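Local coordinates for protein beta-porphyranase A (Bacteroides plebeius, PDB 4AW7) that cleaves the sulfated red-seaweed polysaccharide porphyran at beta-1,4 linkages between D-galactose and L-galactose-6-sulfate, releasing mainly disaccharides, but leaves unsulfated agarose stretches intact, at residues S76-K81 with G86-M91; W126-Y131 with P182-K187. All coordinates share one frame; numbering follows the deposited sequence. Where two conformers were deposited one is given.

Interaction 1 (S76-K81 with G86-M91). With L6S (6-O-sulfo-alpha-L-galactopyranose), chain B.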
loop_
_atom_site.group_PDB
_atom_site.type_symbol
_atom_site.label_atom_id
_atom_site.label_comp_id
_atom_site.label_asym_id
_atom_site.label_seq_id
_atom_site.Cartn_x
_atom_site.Cartn_y
_atom_site.Cartn_z
ATOM N N SER A 76 -2.253 16.367 -20.218
ATOM C CA SER A 76 -2.784 17.651 -19.772
ATOM C C SER A 76 -1.910 18.783 -20.392
ATOM O O SER A 76 -2.443 19.768 -20.925
ATOM C CB SER A 76 -2.956 17.688 -18.220
ATOM O OG SER A 76 -1.883 17.076 -17.552
ATOM N N TYR A 77 -0.589 18.605 -20.426
ATOM C CA TYR A 77 0.279 19.605 -21.072
ATOM C C TYR A 77 -0.069 19.764 -22.561
ATOM O O TYR A 77 -0.221 20.871 -23.070
ATOM C CB TYR A 77 1.731 19.170 -20.918
ATOM C CG TYR A 77 2.730 20.054 -21.654
ATOM C CD1 TYR A 77 3.012 19.826 -22.999
ATOM C CD2 TYR A 77 3.406 21.101 -21.013
ATOM C CE1 TYR A 77 3.906 20.617 -23.699
ATOM C CE2 TYR A 77 4.312 21.907 -21.712
ATOM C CZ TYR A 77 4.556 21.650 -23.057
ATOM O OH TYR A 77 5.459 22.409 -23.781
ATOM N N ALA A 78 -0.209 18.643 -23.268
ATOM C CA ALA A 78 -0.473 18.681 -24.712
ATOM C C ALA A 78 -1.825 19.284 -25.009
ATOM O O ALA A 78 -1.938 20.111 -25.927
ATOM C CB ALA A 78 -0.345 17.313 -25.372
ATOM N N TYR A 79 -2.858 18.880 -24.285
ATOM C CA TYR A 79 -4.206 19.401 -24.540
ATOM C C TYR A 79 -4.245 20.904 -24.317
ATOM O O TYR A 79 -4.893 21.640 -25.060
ATOM C CB TYR A 79 -5.273 18.654 -23.726
ATOM C CG TYR A 79 -6.653 19.118 -24.098
ATOM C CD1 TYR A 79 -7.374 18.490 -25.132
ATOM C CD2 TYR A 79 -7.254 20.170 -23.426
ATOM C CE1 TYR A 79 -8.645 18.963 -25.498
ATOM C CE2 TYR A 79 -8.508 20.620 -23.787
ATOM C CZ TYR A 79 -9.196 20.017 -24.811
ATOM O OH TYR A 79 -10.435 20.514 -25.157
ATOM N N ASN A 80 -3.484 21.371 -23.333
ATOM C CA ASN A 80 -3.390 22.810 -23.041
ATOM C C ASN A 80 -2.840 23.607 -24.235
ATOM O O ASN A 80 -3.226 24.773 -24.421
ATOM C CB ASN A 80 -2.558 23.017 -21.767
ATOM C CG ASN A 80 -2.335 24.467 -21.419
ATOM O OD1 ASN A 80 -1.283 25.006 -21.734
ATOM N ND2 ASN A 80 -3.280 25.073 -20.737
ATOM N N LYS A 81 -2.021 22.956 -25.051
ATOM C CA LYS A 81 -1.472 23.576 -26.283
ATOM C C LYS A 81 -2.367 23.390 -27.504
ATOM O O LYS A 81 -2.570 24.339 -28.259
ATOM C CB LYS A 81 -0.100 23.001 -26.624
ATOM C CG LYS A 81 0.920 23.020 -25.474
ATOM C CD LYS A 81 1.119 24.393 -24.868
ATOM C CE LYS A 81 1.974 24.345 -23.585
ATOM N NZ LYS A 81 1.329 23.408 -22.517
ATOM N N GLY A 86 -5.429 13.533 -28.424
ATOM C CA GLY A 86 -4.677 12.753 -29.351
ATOM C C GLY A 86 -3.854 13.515 -30.362
ATOM O O GLY A 86 -3.338 12.873 -31.295
ATOM N N LYS A 87 -3.758 14.826 -30.183
ATOM C CA LYS A 87 -2.928 15.670 -31.045
ATOM C C LYS A 87 -1.884 16.374 -30.170
ATOM O O LYS A 87 -2.227 17.039 -29.185
ATOM C CB LYS A 87 -3.814 16.678 -31.751
ATOM C CG LYS A 87 -4.964 16.077 -32.577
ATOM C CD LYS A 87 -4.613 15.712 -34.027
ATOM C CE LYS A 87 -4.120 14.279 -34.178
ATOM N NZ LYS A 87 -4.678 13.626 -35.404
ATOM N N TYR A 88 -0.614 16.257 -30.567
ATOM C CA TYR A 88 0.517 16.641 -29.710
ATOM C C TYR A 88 1.336 17.762 -30.355
ATOM O O TYR A 88 1.486 17.808 -31.592
ATOM C CB TYR A 88 1.356 15.399 -29.380
ATOM C CG TYR A 88 0.457 14.328 -28.827
ATOM C CD1 TYR A 88 -0.208 14.515 -27.621
ATOM C CD2 TYR A 88 0.215 13.168 -29.527
ATOM C CE1 TYR A 88 -1.104 13.568 -27.129
ATOM C CE2 TYR A 88 -0.638 12.202 -29.029
ATOM C CZ TYR A 88 -1.330 12.429 -27.828
ATOM O OH TYR A 88 -2.216 11.473 -27.343
ATOM N N PRO A 89 1.773 18.726 -29.527
ATOM C CA PRO A 89 2.564 19.863 -30.028
ATOM C C PRO A 89 4.005 19.419 -30.230
ATOM O O PRO A 89 4.336 18.267 -29.999
ATOM C CB PRO A 89 2.445 20.872 -28.907
ATOM C CG PRO A 89 2.491 19.958 -27.659
ATOM C CD PRO A 89 1.623 18.768 -28.062
ATOM N N GLN A 90 4.869 20.307 -30.741
ATOM C CA GLN A 90 6.296 19.990 -30.747
ATOM C C GLN A 90 6.901 20.454 -29.421
ATOM O O GLN A 90 6.582 21.521 -28.905
ATOM C CB GLN A 90 7.052 20.627 -31.933
ATOM C CG GLN A 90 6.312 20.618 -33.284
ATOM C CD GLN A 90 6.487 19.332 -34.069
ATOM O OE1 GLN A 90 7.535 19.104 -34.691
ATOM N NE2 GLN A 90 5.451 18.492 -34.072
ATOM N N MET A 91 7.761 19.625 -28.864
ATOM C CA MET A 91 8.428 19.928 -27.617
ATOM C C MET A 91 9.707 20.713 -27.968
ATOM O O MET A 91 10.435 20.309 -28.884
ATOM C CB MET A 91 8.718 18.589 -26.927
ATOM C CG MET A 91 8.934 18.638 -25.468
ATOM S SD MET A 91 7.600 19.359 -24.564
ATOM C CE MET A 91 8.441 19.570 -22.988
HETATM O O1S L6S B . 2.495 24.280 -19.928
HETATM O O2S L6S B . 0.515 22.842 -19.944
HETATM O O3S L6S B . 2.223 22.577 -18.175
HETATM C C1 L6S B . -2.790 25.758 -17.071
HETATM C C2 L6S B . -3.330 27.153 -17.472
HETATM C C3 L6S B . -2.224 28.204 -17.400
HETATM C C4 L6S B . -1.034 27.749 -18.274
HETATM C C5 L6S B . -0.545 26.354 -17.808
HETATM C C6 L6S B . 0.550 25.820 -18.698
HETATM O O2 L6S B . -4.392 27.566 -16.597
HETATM O O3 L6S B . -2.699 29.461 -17.875
HETATM O O4 L6S B . -1.450 27.709 -19.665
HETATM O O5 L6S B . -1.638 25.345 -17.810
HETATM O O6 L6S B . 0.940 24.545 -18.202
HETATM S S1 L6S B . 1.519 23.537 -19.079
HETATM O O HOH W 1 5.090 22.325 -26.690
#

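Interaction 2 (W126-Y131 with P182-K187)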
loop_
_atom_site.group_PDB
_atom_site.type_symbol
_atom_site.label_atom_id
_atom_site.label_comp_id
_atom_site.label_asym_id
_atom_site.label_seq_id
_atom_site.Cartn_x
_atom_site.Cartn_y
_atom_site.Cartn_z
ATOM N N TRP A 126 4.584 10.430 -27.613
ATOM C CA TRP A 126 4.521 11.749 -27.047
ATOM C C TRP A 126 4.986 11.719 -25.593
ATOM O O TRP A 126 5.661 12.648 -25.165
ATOM C CB TRP A 126 3.120 12.367 -27.171
ATOM C CG TRP A 126 2.981 13.585 -26.387
ATOM C CD1 TRP A 126 2.219 13.754 -25.276
ATOM C CD2 TRP A 126 3.721 14.811 -26.560
ATOM N NE1 TRP A 126 2.395 15.002 -24.766
ATOM C CE2 TRP A 126 3.303 15.688 -25.540
ATOM C CE3 TRP A 126 4.664 15.261 -27.502
ATOM C CZ2 TRP A 126 3.833 16.983 -25.403
ATOM C CZ3 TRP A 126 5.172 16.549 -27.371
ATOM C CH2 TRP A 126 4.764 17.386 -26.331
ATOM N N SER A 127 4.589 10.729 -24.788
ATOM C CA SER A 127 5.067 10.720 -23.410
ATOM C C SER A 127 6.581 10.744 -23.388
ATOM O O SER A 127 7.176 11.462 -22.587
ATOM C CB SER A 127 4.519 9.534 -22.611
ATOM O OG SER A 127 5.003 8.263 -23.029
ATOM N N ALA A 128 7.206 9.936 -24.241
ATOM C CA ALA A 128 8.673 9.886 -24.298
ATOM C C ALA A 128 9.280 11.170 -24.819
ATOM O O ALA A 128 10.289 11.621 -24.305
ATOM C CB ALA A 128 9.154 8.683 -25.052
ATOM N N GLU A 129 8.644 11.803 -25.803
ATOM C CA GLU A 129 9.156 13.058 -26.301
ATOM C C GLU A 129 9.041 14.188 -25.243
ATOM O O GLU A 129 9.976 14.975 -25.053
ATOM C CB GLU A 129 8.414 13.356 -27.607
ATOM C CG GLU A 129 8.710 14.679 -28.276
ATOM C CD GLU A 129 10.083 14.783 -28.935
ATOM O OE1 GLU A 129 10.838 13.796 -28.949
ATOM O OE2 GLU A 129 10.359 15.876 -29.469
ATOM N N TYR A 130 7.908 14.255 -24.555
ATOM C CA TYR A 130 7.665 15.246 -23.538
ATOM C C TYR A 130 8.704 15.091 -22.416
ATOM O O TYR A 130 9.390 16.055 -22.067
ATOM C CB TYR A 130 6.248 15.048 -22.949
ATOM C CG TYR A 130 5.939 15.968 -21.796
ATOM C CD1 TYR A 130 5.676 17.311 -22.004
ATOM C CD2 TYR A 130 5.905 15.493 -20.476
ATOM C CE1 TYR A 130 5.381 18.149 -20.945
ATOM C CE2 TYR A 130 5.606 16.328 -19.440
ATOM C CZ TYR A 130 5.352 17.650 -19.670
ATOM O OH TYR A 130 5.062 18.519 -18.646
ATOM N N TYR A 131 8.854 13.889 -21.861
ATOM C CA TYR A 131 9.757 13.713 -20.735
ATOM C C TYR A 131 11.236 13.775 -21.126
ATOM O O TYR A 131 12.050 14.298 -20.366
ATOM C CB TYR A 131 9.400 12.442 -19.965
ATOM C CG TYR A 131 8.129 12.559 -19.125
ATOM C CD1 TYR A 131 7.979 13.570 -18.196
ATOM C CD2 TYR A 131 7.089 11.641 -19.260
ATOM C CE1 TYR A 131 6.851 13.670 -17.421
ATOM C CE2 TYR A 131 5.952 11.725 -18.470
ATOM C CZ TYR A 131 5.823 12.738 -17.573
ATOM O OH TYR A 131 4.683 12.830 -16.778
ATOM N N PRO A 182 16.642 6.003 -24.318
ATOM C CA PRO A 182 17.769 5.845 -23.370
ATOM C C PRO A 182 17.939 7.007 -22.383
ATOM O O PRO A 182 18.573 6.829 -21.342
ATOM C CB PRO A 182 19.006 5.717 -24.285
ATOM C CG PRO A 182 18.537 6.227 -25.619
ATOM C CD PRO A 182 17.090 5.954 -25.725
ATOM N N ARG A 183 17.388 8.171 -22.686
ATOM C CA ARG A 183 17.422 9.293 -21.740
ATOM C C ARG A 183 16.501 9.092 -20.534
ATOM O O ARG A 183 16.714 9.679 -19.481
ATOM C CB ARG A 183 17.090 10.595 -22.416
ATOM C CG ARG A 183 18.235 11.076 -23.277
ATOM C CD ARG A 183 17.880 12.266 -24.088
ATOM N NE ARG A 183 17.392 13.474 -23.415
ATOM C CZ ARG A 183 18.150 14.324 -22.718
ATOM N NH1 ARG A 183 19.444 14.092 -22.523
ATOM N NH2 ARG A 183 17.608 15.419 -22.238
ATOM N N LEU A 184 15.456 8.286 -20.706
ATOM C CA LEU A 184 14.476 8.035 -19.620
ATOM C C LEU A 184 14.585 6.666 -18.981
ATOM O O LEU A 184 14.238 6.510 -17.808
ATOM C CB LEU A 184 13.072 8.162 -20.197
ATOM C CG LEU A 184 12.738 9.510 -20.791
ATOM C CD1 LEU A 184 11.339 9.522 -21.410
ATOM C CD2 LEU A 184 12.876 10.639 -19.774
ATOM N N ASN A 185 15.026 5.658 -19.733
ATOM C CA ASN A 185 15.052 4.281 -19.267
ATOM C C ASN A 185 15.954 4.193 -18.040
ATOM O O ASN A 185 17.116 4.647 -18.064
ATOM C CB ASN A 185 15.548 3.346 -20.381
ATOM C CG ASN A 185 15.358 1.852 -20.072
ATOM O OD1 ASN A 185 16.228 1.030 -20.377
ATOM N ND2 ASN A 185 14.235 1.500 -19.476
ATOM N N GLY A 186 15.422 3.637 -16.957
ATOM C CA GLY A 186 16.137 3.562 -15.687
ATOM C C GLY A 186 15.882 4.726 -14.740
ATOM O O GLY A 186 16.152 4.587 -13.538
ATOM N N LYS A 187 15.446 5.877 -15.262
ATOM C CA LYS A 187 15.151 7.080 -14.484
ATOM C C LYS A 187 13.684 7.216 -14.100
ATOM O O LYS A 187 13.357 7.554 -12.966
ATOM C CB LYS A 187 15.565 8.353 -15.235
ATOM C CG LYS A 187 17.014 8.565 -15.166
ATOM C CD LYS A 187 17.410 9.878 -15.697
ATOM C CE LYS A 187 18.894 10.019 -15.433
ATOM N NZ LYS A 187 19.347 11.239 -16.000
#

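Interaction 1 (S76-K81 with G86-M91)
Tyr-77 and Met-91 meet because each holds CG anti to its own backbone nitrogen (chi1 175° and -158°), which carries the phenol out from helix 74-82 and the thioether over to it. The result is an oblique Met-aromatic contact, Met-91 SD lying 4.8 Å from the Tyr-77 ring centroid. A water joins Tyr-77 OH to Gln-90 O, donating to the carbonyl. Nearer the helix axis, Ala-78 CB touches two neighbouring loop residues, Pro-89 at CD (3.6 Å) and the edge of Tyr-88, where it lies in the ring plane beside CD1. Lys-81 works in two directions. Its CB rests on Pro-89 CB, while bends at chi2 and chi4 swing the ammonium away and over the centre of the Tyr-77 ring, on the face turned from Met-91, with NZ 3.3 Å above the plane. There NZ donates to Tyr-77 O, to a lone pair of Asn-80 OD1 in the carbonyl plane (3.2 Å) and to O1S of the bound sulfated galactose (3.0 Å). A methionine in its place would probably leave the sulfate without its lysine countercharge and the Asn-80 and Tyr-77 carbonyl oxygens without this donor. An apolar seat on the loop thus backs a cationic grip on the sugar's sulfate, consistent with an enzyme that requires sulfated substrate.

Interaction 2 (W126-Y131 with P182-K187)
The ring of Tyr-131, whose CB takes the weight of Leu-184, has Tyr-130 CD2 against one face, 3.6 Å above the plane and offset toward the rim, and it meets Phe-141 edge-to-face. On the same helix the Trp-126 indole has Tyr-130 CB over one face, likewise off centre. These rings belong to the outer layer of a barrel of the (beta/alpha)8 type, common among glycoside hydrolases: helix 120-132 leads into the parallel strand 136-142, and the loop 182-187 joins helix 160-179 to the adjacent strand 189-195. The contact therefore ties a helix to the loop that follows its neighbour in the sequence, and it is small, burying 125 Å² in all. Leu-184 does all the touching from the loop side. Val-137 and Pro-138 of strand 136-142 also pack on Tyr-131, and Ile-178 of helix 160-179 on Leu-184. A polar brace runs alongside, since Arg-183 NE donates to Ser-132 O just past the helix segment. The loop turns back directly after the leucine: Lys-187 N bonds to Leu-184 O (2.9 Å) across a type II turn whose third position is Gly-186, where a CB would press on the preceding carbonyl oxygen. With CG anti to the carbonyl carbon (chi1 -60°), Leu-184 aims its fork at the helix. Both methyls meet Tyr-131 CB, CD1 at 3.8 Å and CD2 at 3.9 Å, and CD1 also lies 3.7 Å from Ala-128 O, an oxygen that accepts a hydrogen bond from Ser-132 OG.

In the fold
Helix 120-132 connects the two contacts, whose centres lie 16 Å apart: one part of it faces interaction 1, another the loop 182-187. Trp-126 stacks on Tyr-88 and brings CZ3 to 3.2 Å from Pro-89 O, while Tyr-130 CE1 approaches Tyr-77 CG to 3.3 Å, the two rings meeting with planes at about 50°. Interaction 1 forms part of the glycan site itself, with the side chain of Tyr-77 about 4 Å from that of substrate-binding Trp-72, which also bonds to the sulfated sugar. Interaction 2 lies behind, the Tyr-131 side chain being about 7 Å from that of Trp-72 and about 10 Å from a bound galactose.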